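Local atomic coordinates of RmpD (Hexulose-6-phosphate synthase) (Streptococcus mutans, PDB entry 3EXR), a protein that belongs to the HUMPS family and folds as a TIM barrel, two copies of which pair in the assembly. Residues 3-8 with 215-220; 48-53 with 79-84; 85-90 with 115-120; 122-127 with 162-167. All coordinates share one frame; numbering follows the deposited sequence.

Interaction 1 of 4, residues 3-8 with 215-220; sequences KQLPNL and EIKRIW
Pro6 points CG at one face of the Trp220 indole, a CH-pi contact in which the loop leading into strand 7-12, the first of the TIM barrel, meets helix 205-220 at the end of the chain. CG of Pro6 lies 3.7 Å from the centroid of the five-membered ring, only 14° off its normal, while the opposite face of the indole carries CG2 of Ile219 from the same helix. Beside it, Pro6 CD touches Trp220 CB at 3.6 Å and Ile216 CG2 at 3.6 Å, so the proline ring is wedged between side chains one helical turn apart. Ile216 has CG2 anti to its own nitrogen, which carries that methyl alongside the proline; its other branch ends in CD1, 4.3 Å from Leu8 CB. Leu5 splits its two methyls between two residues: CD1 rests on Lys217, and CD2 reaches the last turn at Trp220 CB, 3.9 Å away.

Further out, the indole is fixed by a hydrogen bond from Trp220 NE1 to Val188 O and meets the Phe193 ring of strand 192-195, on which Pro6 and Ile216 also pack. Lys213, earlier in helix 205-220, donates through NZ to Pro6 O, adding a polar tie to an interface that is otherwise apolar. On the far side of the helix, Arg218 grips Glu215 side-on, NE to OE1 at 3.0 Å and NH2 to OE2 at 3.0 Å.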
loop_
_atom_site.group_PDB
_atom_site.type_symbol
_atom_site.label_atom_id
_atom_site.label_comp_id
_atom_site.label_asym_id
_atom_site.label_seq_id
_atom_site.Cartn_x
_atom_site.Cartn_y
_atom_site.Cartn_z
ATOM N N LYS A 3 8.758 30.356 -9.201
ATOM C CA LYS A 3 9.792 29.295 -9.353
ATOM C C LYS A 3 10.508 29.028 -8.034
ATOM O O LYS A 3 10.866 29.953 -7.298
ATOM C CB LYS A 3 10.810 29.690 -10.426
ATOM N N GLN A 4 10.726 27.757 -7.740
ATOM C CA GLN A 4 11.505 27.371 -6.575
ATOM C C GLN A 4 12.515 26.301 -6.971
ATOM O O GLN A 4 12.406 25.681 -8.028
ATOM C CB GLN A 4 10.593 26.863 -5.449
ATOM C CG GLN A 4 9.661 25.733 -5.850
ATOM C CD GLN A 4 8.779 25.289 -4.713
ATOM O OE1 GLN A 4 8.171 26.122 -4.029
ATOM N NE2 GLN A 4 8.705 23.971 -4.490
ATOM N N LEU A 5 13.493 26.093 -6.108
ATOM C CA LEU A 5 14.466 25.038 -6.297
ATOM C C LEU A 5 13.819 23.664 -6.083
ATOM O O LEU A 5 12.812 23.545 -5.371
ATOM C CB LEU A 5 15.570 25.190 -5.274
ATOM C CG LEU A 5 16.570 26.338 -5.403
ATOM C CD1 LEU A 5 17.546 26.271 -4.248
ATOM C CD2 LEU A 5 17.301 26.239 -6.719
ATOM N N PRO A 6 14.400 22.612 -6.665
ATOM C CA PRO A 6 13.934 21.273 -6.267
ATOM C C PRO A 6 14.016 21.093 -4.755
ATOM O O PRO A 6 14.986 21.537 -4.136
ATOM C CB PRO A 6 14.911 20.323 -6.962
ATOM C CG PRO A 6 15.398 21.134 -8.191
ATOM C CD PRO A 6 15.468 22.563 -7.679
ATOM N N ASN A 7 13.019 20.400 -4.192
ATOM C CA ASN A 7 13.000 20.068 -2.785
ATOM C C ASN A 7 13.972 18.931 -2.509
ATOM O O ASN A 7 14.221 18.094 -3.370
ATOM C CB ASN A 7 11.606 19.587 -2.370
ATOM C CG ASN A 7 10.553 20.680 -2.360
ATOM O OD1 ASN A 7 9.428 20.454 -2.847
ATOM N ND2 ASN A 7 10.864 21.837 -1.771
ATOM N N LEU A 8 14.520 18.917 -1.295
ATOM C CA LEU A 8 15.145 17.757 -0.728
ATOM C C LEU A 8 14.150 17.133 0.249
ATOM O O LEU A 8 13.721 17.779 1.206
ATOM C CB LEU A 8 16.420 18.130 0.027
ATOM C CG LEU A 8 17.046 16.967 0.814
ATOM C CD1 LEU A 8 17.280 15.712 -0.035
ATOM C CD2 LEU A 8 18.318 17.382 1.492
ATOM N N GLU A 215 24.146 21.442 -3.549
ATOM C CA GLU A 215 24.349 21.042 -4.933
ATOM C C GLU A 215 23.090 21.275 -5.777
ATOM O O GLU A 215 23.182 21.672 -6.941
ATOM C CB GLU A 215 24.819 19.590 -5.005
ATOM C CG GLU A 215 25.026 19.060 -6.406
ATOM C CD GLU A 215 26.262 19.651 -7.106
ATOM O OE1 GLU A 215 26.878 20.609 -6.569
ATOM O OE2 GLU A 215 26.604 19.149 -8.208
ATOM N N ILE A 216 21.916 21.009 -5.200
ATOM C CA ILE A 216 20.663 21.415 -5.834
ATOM C C ILE A 216 20.711 22.924 -6.139
ATOM O O ILE A 216 20.410 23.331 -7.236
ATOM C CB ILE A 216 19.437 21.098 -4.940
ATOM C CG1 ILE A 216 19.212 19.587 -4.855
ATOM C CG2 ILE A 216 18.207 21.815 -5.467
ATOM C CD1 ILE A 216 18.116 19.195 -3.812
ATOM N N LYS A 217 21.122 23.730 -5.160
ATOM C CA LYS A 217 21.253 25.186 -5.351
ATOM C C LYS A 217 22.264 25.535 -6.444
ATOM O O LYS A 217 22.045 26.473 -7.228
ATOM C CB LYS A 217 21.657 25.867 -4.041
ATOM C CG LYS A 217 21.558 27.390 -4.052
ATOM C CD LYS A 217 21.489 27.908 -2.623
ATOM C CE LYS A 217 21.841 29.387 -2.516
ATOM N NZ LYS A 217 21.693 29.841 -1.089
ATOM N N ARG A 218 23.391 24.828 -6.499
ATOM C CA ARG A 218 24.378 25.120 -7.567
ATOM C C ARG A 218 23.809 24.878 -8.971
ATOM O O ARG A 218 24.007 25.688 -9.899
ATOM C CB ARG A 218 25.637 24.284 -7.378
ATOM C CG ARG A 218 26.816 24.669 -8.296
ATOM C CD ARG A 218 27.950 23.669 -8.264
ATOM N NE ARG A 218 27.626 22.357 -8.838
ATOM C CZ ARG A 218 27.535 22.095 -10.144
ATOM N NH1 ARG A 218 27.721 23.056 -11.063
ATOM N NH2 ARG A 218 27.268 20.856 -10.548
ATOM N N ILE A 219 23.126 23.753 -9.141
ATOM C CA ILE A 219 22.653 23.319 -10.458
ATOM C C ILE A 219 21.404 24.069 -10.898
ATOM O O ILE A 219 21.330 24.524 -12.032
ATOM C CB ILE A 219 22.397 21.803 -10.491
ATOM C CG1 ILE A 219 23.704 21.041 -10.230
ATOM C CG2 ILE A 219 21.733 21.388 -11.800
ATOM C CD1 ILE A 219 23.488 19.557 -9.910
ATOM N N TRP A 220 20.433 24.224 -10.009
ATOM C CA TRP A 220 19.155 24.829 -10.354
ATOM C C TRP A 220 18.982 26.278 -9.912
ATOM O O TRP A 220 18.009 26.905 -10.308
ATOM C CB TRP A 220 17.983 23.969 -9.792
ATOM C CG TRP A 220 17.748 22.675 -10.536
ATOM C CD1 TRP A 220 16.890 22.473 -11.587
ATOM C CD2 TRP A 220 18.361 21.412 -10.279
ATOM N NE1 TRP A 220 16.958 21.165 -12.010
ATOM C CE2 TRP A 220 17.869 20.498 -11.233
ATOM C CE3 TRP A 220 19.294 20.956 -9.342
ATOM C CZ2 TRP A 220 18.253 19.160 -11.252
ATOM C CZ3 TRP A 220 19.670 19.620 -9.372
ATOM C CH2 TRP A 220 19.179 18.755 -10.338
#

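Interaction 2 of 4, residues 48-53 with 79-84; sequences LVEVLR and AVRGAD
The guanidinium of Arg53 is met at its edge by two oxygens, Asp84 OD2 in its plane and Gly82 O tilted somewhat out of it; that of Arg81 is met at its edge, in plane, by Glu50 OE1. From Arg53, NE and NH2 both donate, through bent bonds, to the one carbonyl oxygen of Gly82; the NH2 bond is the shorter, 2.9 Å, against 3.3 Å from NE. NH2 also forms a salt bridge to Asp84 OD2 at 2.8 Å, approaching from above the carboxylate, with the two planes 52° apart. Bends at chi2 (53°) and chi3 (74°) curl the Arg53 chain back to this loop.

Gly82 ends helix 71-79 in a Schellman motif with positive phi. At the other end, Arg81 NH1 bonds Glu50 OE1 at 2.8 Å, while a water bridges that same oxygen to Val80 O. Between the two ion pairs, Val49 CG1 packs on Arg81 CB at 3.7 Å.

Lys59 O takes a bond from Arg53 NH1, and Asp84 OD2 also pairs with Lys111. With two cations and the backbone NH of Ile61 around that carboxylate, Asp84 is probably held ionised, tying helix 47-55 to the loop leading into strand 85-89.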
loop_
_atom_site.group_PDB
_atom_site.type_symbol
_atom_site.label_atom_id
_atom_site.label_comp_id
_atom_site.label_asym_id
_atom_site.label_seq_id
_atom_site.Cartn_x
_atom_site.Cartn_y
_atom_site.Cartn_z
ATOM N N LEU A 48 2.837 8.461 14.170
ATOM C CA LEU A 48 4.117 8.974 13.689
ATOM C C LEU A 48 3.940 10.284 12.923
ATOM O O LEU A 48 4.755 11.221 13.078
ATOM C CB LEU A 48 4.820 7.934 12.807
ATOM C CG LEU A 48 6.116 8.378 12.102
ATOM C CD1 LEU A 48 7.194 8.752 13.084
ATOM C CD2 LEU A 48 6.621 7.295 11.170
ATOM N N VAL A 49 2.895 10.360 12.100
ATOM C CA VAL A 49 2.671 11.578 11.304
ATOM C C VAL A 49 2.507 12.789 12.228
ATOM O O VAL A 49 3.063 13.850 11.993
ATOM C CB VAL A 49 1.439 11.442 10.370
ATOM C CG1 VAL A 49 1.140 12.743 9.652
ATOM C CG2 VAL A 49 1.671 10.330 9.353
ATOM N N GLU A 50 1.721 12.598 13.274
ATOM C CA GLU A 50 1.479 13.644 14.268
ATOM C C GLU A 50 2.750 14.035 15.063
ATOM O O GLU A 50 2.986 15.211 15.336
ATOM C CB GLU A 50 0.349 13.206 15.200
ATOM C CG GLU A 50 -0.178 14.300 16.101
ATOM C CD GLU A 50 -1.498 13.960 16.793
ATOM O OE1 GLU A 50 -2.228 13.088 16.312
ATOM O OE2 GLU A 50 -1.811 14.623 17.808
ATOM N N VAL A 51 3.566 13.052 15.404
ATOM C CA VAL A 51 4.832 13.312 16.093
ATOM C C VAL A 51 5.732 14.153 15.181
ATOM O O VAL A 51 6.340 15.102 15.651
ATOM C CB VAL A 51 5.529 12.002 16.507
ATOM C CG1 VAL A 51 6.952 12.245 16.996
ATOM C CG2 VAL A 51 4.688 11.259 17.571
ATOM N N LEU A 52 5.778 13.803 13.906
ATOM C CA LEU A 52 6.613 14.545 12.966
ATOM C C LEU A 52 6.116 15.975 12.824
ATOM O O LEU A 52 6.919 16.890 12.753
ATOM C CB LEU A 52 6.688 13.864 11.614
ATOM C CG LEU A 52 7.395 12.520 11.600
ATOM C CD1 LEU A 52 7.212 11.827 10.275
ATOM C CD2 LEU A 52 8.892 12.689 11.914
ATOM N N ARG A 53 4.795 16.160 12.788
ATOM C CA ARG A 53 4.207 17.493 12.691
ATOM C C ARG A 53 4.547 18.351 13.896
ATOM O O ARG A 53 4.842 19.524 13.754
ATOM C CB ARG A 53 2.709 17.405 12.463
ATOM C CG ARG A 53 1.957 18.739 12.476
ATOM C CD ARG A 53 2.512 19.785 11.550
ATOM N NE ARG A 53 2.168 19.430 10.184
ATOM C CZ ARG A 53 2.902 19.676 9.108
ATOM N NH1 ARG A 53 4.083 20.252 9.226
ATOM N NH2 ARG A 53 2.461 19.283 7.916
ATOM N N ALA A 79 -4.569 13.080 7.208
ATOM C CA ALA A 79 -4.692 14.548 7.223
ATOM C C ALA A 79 -4.989 15.052 8.632
ATOM O O ALA A 79 -4.469 16.089 9.051
ATOM C CB ALA A 79 -5.786 15.004 6.271
ATOM N N VAL A 80 -5.812 14.329 9.392
ATOM C CA VAL A 80 -6.086 14.774 10.759
ATOM C C VAL A 80 -4.850 14.671 11.653
ATOM O O VAL A 80 -4.763 15.368 12.648
ATOM C CB VAL A 80 -7.293 14.050 11.396
ATOM C CG1 VAL A 80 -8.558 14.291 10.589
ATOM C CG2 VAL A 80 -7.024 12.576 11.581
ATOM N N ARG A 81 -3.887 13.813 11.283
ATOM C CA ARG A 81 -2.606 13.672 12.008
ATOM C C ARG A 81 -1.646 14.804 11.637
ATOM O O ARG A 81 -0.639 15.004 12.303
ATOM C CB ARG A 81 -1.950 12.325 11.669
ATOM C CG ARG A 81 -2.625 11.088 12.241
ATOM C CD ARG A 81 -2.428 10.987 13.722
ATOM N NE ARG A 81 -2.825 9.681 14.232
ATOM C CZ ARG A 81 -2.869 9.376 15.525
ATOM N NH1 ARG A 81 -2.604 10.293 16.432
ATOM N NH2 ARG A 81 -3.195 8.149 15.915
ATOM N N GLY A 82 -1.964 15.516 10.568
ATOM C CA GLY A 82 -1.138 16.635 10.091
ATOM C C GLY A 82 -0.404 16.467 8.752
ATOM O O GLY A 82 0.401 17.326 8.397
ATOM N N ALA A 83 -0.663 15.391 7.997
ATOM C CA ALA A 83 -0.026 15.246 6.686
ATOM C C ALA A 83 -0.391 16.347 5.705
ATOM O O ALA A 83 -1.548 16.822 5.667
ATOM C CB ALA A 83 -0.349 13.889 6.053
ATOM N N ASP A 84 0.585 16.709 4.870
ATOM C CA ASP A 84 0.329 17.571 3.712
ATOM C C ASP A 84 0.057 16.783 2.435
ATOM O O ASP A 84 -0.921 17.046 1.720
ATOM C CB ASP A 84 1.529 18.494 3.498
ATOM C CG ASP A 84 1.723 19.467 4.651
ATOM O OD1 ASP A 84 0.743 20.158 5.061
ATOM O OD2 ASP A 84 2.859 19.573 5.148
HETATM O O HOH W 1 -5.066 13.361 15.245
#

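Interaction 3 of 4, residues 85-90 with 115-120; sequences WMTCIC and QVELYG
Met86 O accepts from Gln115 N at 2.9 Å, one of the backbone bonds that join strand 85-89 to strand 113-117 in parallel. Gln115 O then takes the NH of Cys88, and Cys88 O takes that of Glu117, each at 2.9 Å. A last bond, from Cys90 N to Glu117 O, is weak. Just beyond the strands, the Cys90 sulfur serves as an acceptor: Tyr119 N points at SG from 3.4 Å, almost straight at 171°. The chi1 of 54° tucks SG between the backbone nitrogen and carbonyl carbon of Cys90, and this turns it to the Tyr119 amide.

Among the polar side chains, the Gln115 amide crosses the Trp85 indole obliquely, NE2 lying 3.2 Å from CE3 with the two planes 43° apart; this nitrogen donates on to Gln137 OE1. Thr87 presents its methyl CG2 to Gln115 OE1 and its CB to Glu117 CG, 3.7 Å away, while its hydroxyl is engaged by Asp64 and the Lys66 amide.

Apolar packing takes over toward the strand ends. Ile89 CD1 meets Tyr119 CD2 at 3.6 Å, and Cys90 CB presses on Val116 CG1 at 3.6 Å. Tyr119 OH reaches Asp69 of the second subunit, placing this end of the contact at the dimer interface.

Thr87, Ile89, Gln115 and Glu117 share one face of the sheet, whereas Cys88 and Val116 point to the other, toward the covering helices. With helix 94-107 between them, the strands form a right-handed beta-alpha-beta crossover, the repeating element of the TIM barrel.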
loop_
_atom_site.group_PDB
_atom_site.type_symbol
_atom_site.label_atom_id
_atom_site.label_comp_id
_atom_site.label_asym_id
_atom_site.label_seq_id
_atom_site.Cartn_x
_atom_site.Cartn_y
_atom_site.Cartn_z
ATOM N N TRP A 85 0.926 15.812 2.156
ATOM C CA TRP A 85 0.852 14.998 0.959
ATOM C C TRP A 85 0.630 13.565 1.364
ATOM O O TRP A 85 1.160 13.133 2.367
ATOM C CB TRP A 85 2.136 15.067 0.146
ATOM C CG TRP A 85 2.483 16.453 -0.318
ATOM C CD1 TRP A 85 1.650 17.528 -0.365
ATOM C CD2 TRP A 85 3.760 16.909 -0.783
ATOM N NE1 TRP A 85 2.326 18.626 -0.840
ATOM C CE2 TRP A 85 3.622 18.276 -1.106
ATOM C CE3 TRP A 85 5.010 16.299 -0.953
ATOM C CZ2 TRP A 85 4.682 19.041 -1.591
ATOM C CZ3 TRP A 85 6.080 17.065 -1.431
ATOM C CH2 TRP A 85 5.905 18.420 -1.736
ATOM N N MET A 86 -0.178 12.856 0.584
ATOM C CA MET A 86 -0.328 11.412 0.747
ATOM C C MET A 86 -0.116 10.720 -0.595
ATOM O O MET A 86 -0.570 11.215 -1.646
ATOM C CB MET A 86 -1.710 11.052 1.281
ATOM C CG MET A 86 -1.806 9.603 1.706
ATOM S SD MET A 86 -3.424 9.036 2.217
ATOM C CE MET A 86 -4.289 8.796 0.652
ATOM N N THR A 87 0.535 9.559 -0.571
ATOM C CA THR A 87 0.652 8.757 -1.778
ATOM C C THR A 87 -0.531 7.818 -2.010
ATOM O O THR A 87 -1.072 7.193 -1.078
ATOM C CB THR A 87 1.971 7.944 -1.820
ATOM O OG1 THR A 87 2.043 7.058 -0.702
ATOM C CG2 THR A 87 3.214 8.870 -1.758
ATOM N N CYS A 88 -0.903 7.684 -3.287
ATOM C CA CYS A 88 -1.771 6.598 -3.744
ATOM C C CYS A 88 -0.967 5.787 -4.728
ATOM O O CYS A 88 -0.230 6.362 -5.564
ATOM C CB CYS A 88 -2.986 7.129 -4.487
ATOM S SG CYS A 88 -4.320 7.761 -3.473
ATOM N N ILE A 89 -1.088 4.463 -4.632
ATOM C CA ILE A 89 -0.494 3.582 -5.627
ATOM C C ILE A 89 -1.203 3.837 -6.967
ATOM O O ILE A 89 -2.389 4.162 -7.010
ATOM C CB ILE A 89 -0.571 2.085 -5.141
ATOM C CG1 ILE A 89 0.322 1.160 -5.996
ATOM C CG2 ILE A 89 -1.996 1.584 -5.036
ATOM C CD1 ILE A 89 1.813 1.496 -5.861
ATOM N N CYS A 90 -0.481 3.699 -8.067
ATOM C CA CYS A 90 -1.047 4.016 -9.377
ATOM C C CYS A 90 -2.183 3.074 -9.778
ATOM O O CYS A 90 -2.944 3.384 -10.694
ATOM C CB CYS A 90 0.060 4.023 -10.437
ATOM S SG CYS A 90 1.052 2.506 -10.499
ATOM N N GLN A 115 -0.189 12.287 -4.295
ATOM C CA GLN A 115 0.939 11.951 -5.171
ATOM C C GLN A 115 0.742 10.522 -5.652
ATOM O O GLN A 115 0.451 9.645 -4.852
ATOM C CB GLN A 115 2.258 12.009 -4.391
ATOM C CG GLN A 115 2.528 13.286 -3.596
ATOM C CD GLN A 115 3.859 13.216 -2.879
ATOM O OE1 GLN A 115 4.043 12.328 -2.033
ATOM N NE2 GLN A 115 4.817 14.087 -3.262
ATOM N N VAL A 116 0.964 10.281 -6.942
ATOM C CA VAL A 116 0.842 8.948 -7.507
ATOM C C VAL A 116 2.213 8.245 -7.508
ATOM O O VAL A 116 3.182 8.666 -8.158
ATOM C CB VAL A 116 0.300 8.948 -8.930
ATOM C CG1 VAL A 116 0.098 7.503 -9.418
ATOM C CG2 VAL A 116 -1.042 9.681 -9.005
ATOM N N GLU A 117 2.264 7.129 -6.789
ATOM C CA GLU A 117 3.418 6.232 -6.740
ATOM C C GLU A 117 3.425 5.301 -7.945
ATOM O O GLU A 117 2.483 4.551 -8.155
ATOM C CB GLU A 117 3.408 5.433 -5.422
ATOM C CG GLU A 117 4.055 6.185 -4.246
ATOM C CD GLU A 117 5.583 6.174 -4.248
ATOM O OE1 GLU A 117 6.178 5.665 -5.215
ATOM O OE2 GLU A 117 6.193 6.673 -3.280
ATOM N N LEU A 118 4.479 5.397 -8.749
ATOM C CA LEU A 118 4.561 4.710 -10.040
ATOM C C LEU A 118 5.252 3.371 -9.901
ATOM O O LEU A 118 6.459 3.321 -9.638
ATOM C CB LEU A 118 5.273 5.603 -11.060
ATOM C CG LEU A 118 4.613 6.951 -11.345
ATOM C CD1 LEU A 118 5.476 7.772 -12.274
ATOM C CD2 LEU A 118 3.237 6.810 -11.967
ATOM N N TYR A 119 4.451 2.301 -10.016
ATOM C CA TYR A 119 4.917 0.918 -10.011
ATOM C C TYR A 119 4.268 0.143 -11.145
ATOM O O TYR A 119 3.086 0.325 -11.441
ATOM C CB TYR A 119 4.571 0.226 -8.686
ATOM C CG TYR A 119 5.476 0.657 -7.542
ATOM C CD1 TYR A 119 6.598 -0.083 -7.201
ATOM C CD2 TYR A 119 5.255 1.853 -6.852
ATOM C CE1 TYR A 119 7.427 0.307 -6.177
ATOM C CE2 TYR A 119 6.100 2.267 -5.836
ATOM C CZ TYR A 119 7.185 1.485 -5.497
ATOM O OH TYR A 119 8.027 1.861 -4.472
ATOM N N GLY A 120 5.041 -0.768 -11.729
ATOM C CA GLY A 120 4.536 -1.675 -12.755
ATOM C C GLY A 120 4.226 -0.976 -14.063
ATOM O O GLY A 120 4.816 0.079 -14.355
#

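Interaction 4 of 4, residues 122-127 with 162-167; sequences WTYDQA and KKLIEM
Two outer helices of the TIM barrel, 124-132 and 155-167, meet here through the Tyr124 ring, which is gripped by Lys163 and Met167. The aliphatic start of Lys163 packs on the ring, with CG 3.5 Å from Tyr124 CE1. From there the lysine chain, bent at chi2, chi3 and chi4, folds over the face and brings NZ to 4.6 Å from the ring centroid, 14° off the normal: a cation-pi contact. Met167 supplies a Met-aromatic contact, its SD 3.7 Å from Tyr124 CD1 in an oblique approach. The methyl CE goes on to touch Tyr124 O at 3.6 Å and Ala127 CB at 4.1 Å.

Leu164 fills the layer nearer the barrel. Its CD2 lies at the edge of the tyrosine ring and 3.7 Å from Trp122 CH2, and Trp122 also has Lys160 as a cation-pi partner. Thr123 and Gln126 start the first helix with a capping box, Gln126 N donating to Thr123 OG1 at 3.0 Å and Thr123 N to Gln126 OE1.

Polar bonds between the two segments are lacking, so this join rests on dispersion and on the pull of an ammonium toward aromatic electrons; since Lys163 is exposed, solvent probably screens its charge and weakens the cation-pi attraction.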
loop_
_atom_site.group_PDB
_atom_site.type_symbol
_atom_site.label_atom_id
_atom_site.label_comp_id
_atom_site.label_asym_id
_atom_site.label_seq_id
_atom_site.Cartn_x
_atom_site.Cartn_y
_atom_site.Cartn_z
ATOM N N TRP A 122 2.232 1.125 -15.724
ATOM C CA TRP A 122 1.353 2.277 -15.877
ATOM C C TRP A 122 1.571 2.917 -17.241
ATOM O O TRP A 122 2.647 2.768 -17.829
ATOM C CB TRP A 122 1.585 3.299 -14.755
ATOM C CG TRP A 122 2.947 3.837 -14.766
ATOM C CD1 TRP A 122 4.027 3.307 -14.151
ATOM C CD2 TRP A 122 3.411 4.994 -15.482
ATOM N NE1 TRP A 122 5.142 4.072 -14.422
ATOM C CE2 TRP A 122 4.787 5.115 -15.232
ATOM C CE3 TRP A 122 2.790 5.958 -16.280
ATOM C CZ2 TRP A 122 5.553 6.141 -15.761
ATOM C CZ3 TRP A 122 3.547 6.960 -16.826
ATOM C CH2 TRP A 122 4.921 7.056 -16.553
ATOM N N THR A 123 0.553 3.608 -17.735
ATOM C CA THR A 123 0.593 4.241 -19.052
ATOM C C THR A 123 0.419 5.771 -18.977
ATOM O O THR A 123 -0.059 6.319 -17.975
ATOM C CB THR A 123 -0.539 3.692 -19.955
ATOM O OG1 THR A 123 -1.804 4.109 -19.430
ATOM C CG2 THR A 123 -0.537 2.171 -20.020
ATOM N N TYR A 124 0.785 6.461 -20.058
ATOM C CA TYR A 124 0.541 7.893 -20.163
ATOM C C TYR A 124 -0.969 8.236 -20.289
ATOM O O TYR A 124 -1.395 9.329 -19.913
ATOM C CB TYR A 124 1.329 8.475 -21.324
ATOM C CG TYR A 124 2.834 8.395 -21.119
ATOM C CD1 TYR A 124 3.445 9.147 -20.119
ATOM C CD2 TYR A 124 3.641 7.584 -21.926
ATOM C CE1 TYR A 124 4.831 9.099 -19.919
ATOM C CE2 TYR A 124 5.041 7.534 -21.734
ATOM C CZ TYR A 124 5.616 8.284 -20.718
ATOM O OH TYR A 124 6.989 8.272 -20.511
ATOM N N ASP A 125 -1.770 7.306 -20.804
ATOM C CA ASP A 125 -3.215 7.512 -20.837
ATOM C C ASP A 125 -3.768 7.531 -19.409
ATOM O O ASP A 125 -4.584 8.391 -19.068
ATOM C CB ASP A 125 -3.907 6.458 -21.712
ATOM C CG ASP A 125 -3.480 6.562 -23.171
ATOM O OD1 ASP A 125 -3.351 7.695 -23.686
ATOM O OD2 ASP A 125 -3.212 5.552 -23.832
ATOM N N GLN A 126 -3.273 6.633 -18.565
ATOM C CA GLN A 126 -3.621 6.662 -17.139
ATOM C C GLN A 126 -3.140 7.967 -16.505
ATOM O O GLN A 126 -3.887 8.626 -15.772
ATOM C CB GLN A 126 -3.021 5.454 -16.413
ATOM C CG GLN A 126 -3.593 4.100 -16.818
ATOM C CD GLN A 126 -2.841 2.923 -16.186
ATOM O OE1 GLN A 126 -1.661 3.025 -15.875
ATOM N NE2 GLN A 126 -3.535 1.806 -15.998
ATOM N N ALA A 127 -1.893 8.351 -16.788
ATOM C CA ALA A 127 -1.349 9.578 -16.213
ATOM C C ALA A 127 -2.218 10.785 -16.542
ATOM O O ALA A 127 -2.448 11.635 -15.691
ATOM C CB ALA A 127 0.097 9.799 -16.661
ATOM N N LYS A 162 11.082 13.153 -18.046
ATOM C CA LYS A 162 10.888 14.327 -18.882
ATOM C C LYS A 162 9.475 14.417 -19.443
ATOM O O LYS A 162 8.883 15.498 -19.454
ATOM C CB LYS A 162 11.907 14.341 -20.020
ATOM C CG LYS A 162 13.285 14.699 -19.561
ATOM C CD LYS A 162 14.332 14.243 -20.558
ATOM C CE LYS A 162 15.738 14.540 -20.076
ATOM N NZ LYS A 162 16.812 14.247 -21.127
ATOM N N LYS A 163 8.945 13.283 -19.882
ATOM C CA LYS A 163 7.611 13.259 -20.486
ATOM C C LYS A 163 6.519 13.571 -19.475
ATOM O O LYS A 163 5.568 14.282 -19.786
ATOM C CB LYS A 163 7.352 11.924 -21.175
ATOM C CG LYS A 163 5.957 11.804 -21.847
ATOM C CD LYS A 163 5.712 12.870 -22.922
ATOM C CE LYS A 163 5.022 12.292 -24.174
ATOM N NZ LYS A 163 3.637 11.794 -23.953
ATOM N N LEU A 164 6.639 13.031 -18.265
ATOM C CA LEU A 164 5.671 13.350 -17.220
ATOM C C LEU A 164 5.676 14.831 -16.852
ATOM O O LEU A 164 4.628 15.435 -16.643
ATOM C CB LEU A 164 5.915 12.494 -15.984
ATOM C CG LEU A 164 5.664 11.011 -16.077
ATOM C CD1 LEU A 164 6.267 10.353 -14.853
ATOM C CD2 LEU A 164 4.155 10.684 -16.186
ATOM N N ILE A 165 6.867 15.425 -16.812
ATOM C CA ILE A 165 7.012 16.846 -16.510
ATOM C C ILE A 165 6.313 17.649 -17.621
ATOM O O ILE A 165 5.557 18.584 -17.342
ATOM C CB ILE A 165 8.512 17.249 -16.383
ATOM C CG1 ILE A 165 9.106 16.678 -15.086
ATOM C CG2 ILE A 165 8.678 18.771 -16.450
ATOM C CD1 ILE A 165 10.635 16.730 -14.961
ATOM N N GLU A 166 6.533 17.236 -18.870
ATOM C CA GLU A 166 5.954 17.959 -19.999
ATOM C C GLU A 166 4.433 17.861 -20.007
ATOM O O GLU A 166 3.754 18.804 -20.389
ATOM C CB GLU A 166 6.568 17.506 -21.316
ATOM C CG GLU A 166 7.926 18.170 -21.595
ATOM C CD GLU A 166 8.059 19.623 -21.074
ATOM O OE1 GLU A 166 8.849 19.876 -20.119
ATOM O OE2 GLU A 166 7.398 20.527 -21.631
ATOM N N MET A 167 3.898 16.738 -19.531
ATOM C CA MET A 167 2.442 16.562 -19.389
ATOM C C MET A 167 1.838 17.477 -18.326
ATOM O O MET A 167 0.632 17.676 -18.304
ATOM C CB MET A 167 2.117 15.108 -19.029
ATOM C CG MET A 167 2.300 14.150 -20.177
ATOM S SD MET A 167 1.865 12.464 -19.733
ATOM C CE MET A 167 0.123 12.543 -19.756
#

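The four contacts are spread around one closed eight-stranded barrel. Interaction 1 joins the chain ends, strand 7-12 and helix 205-220, and encloses the other three, which follow in series as 2, 3 and 4. Interactions 2 and 3 adjoin in sequence at residues 84 and 85, their centres 19 Å apart. Interaction 3 leads on to interaction 4 through strand 113-117 and helix 124-132; their centres are 13 Å apart, and Leu118 CD1 packs on Leu164 CD1 at 3.7 Å. Interactions 1 and 3 lie on opposite sides of the chain's centre yet touch where Asn7 meets Trp85. Together they sample the strand pairing of the barrel wall and the packing of outer helices and loops around it.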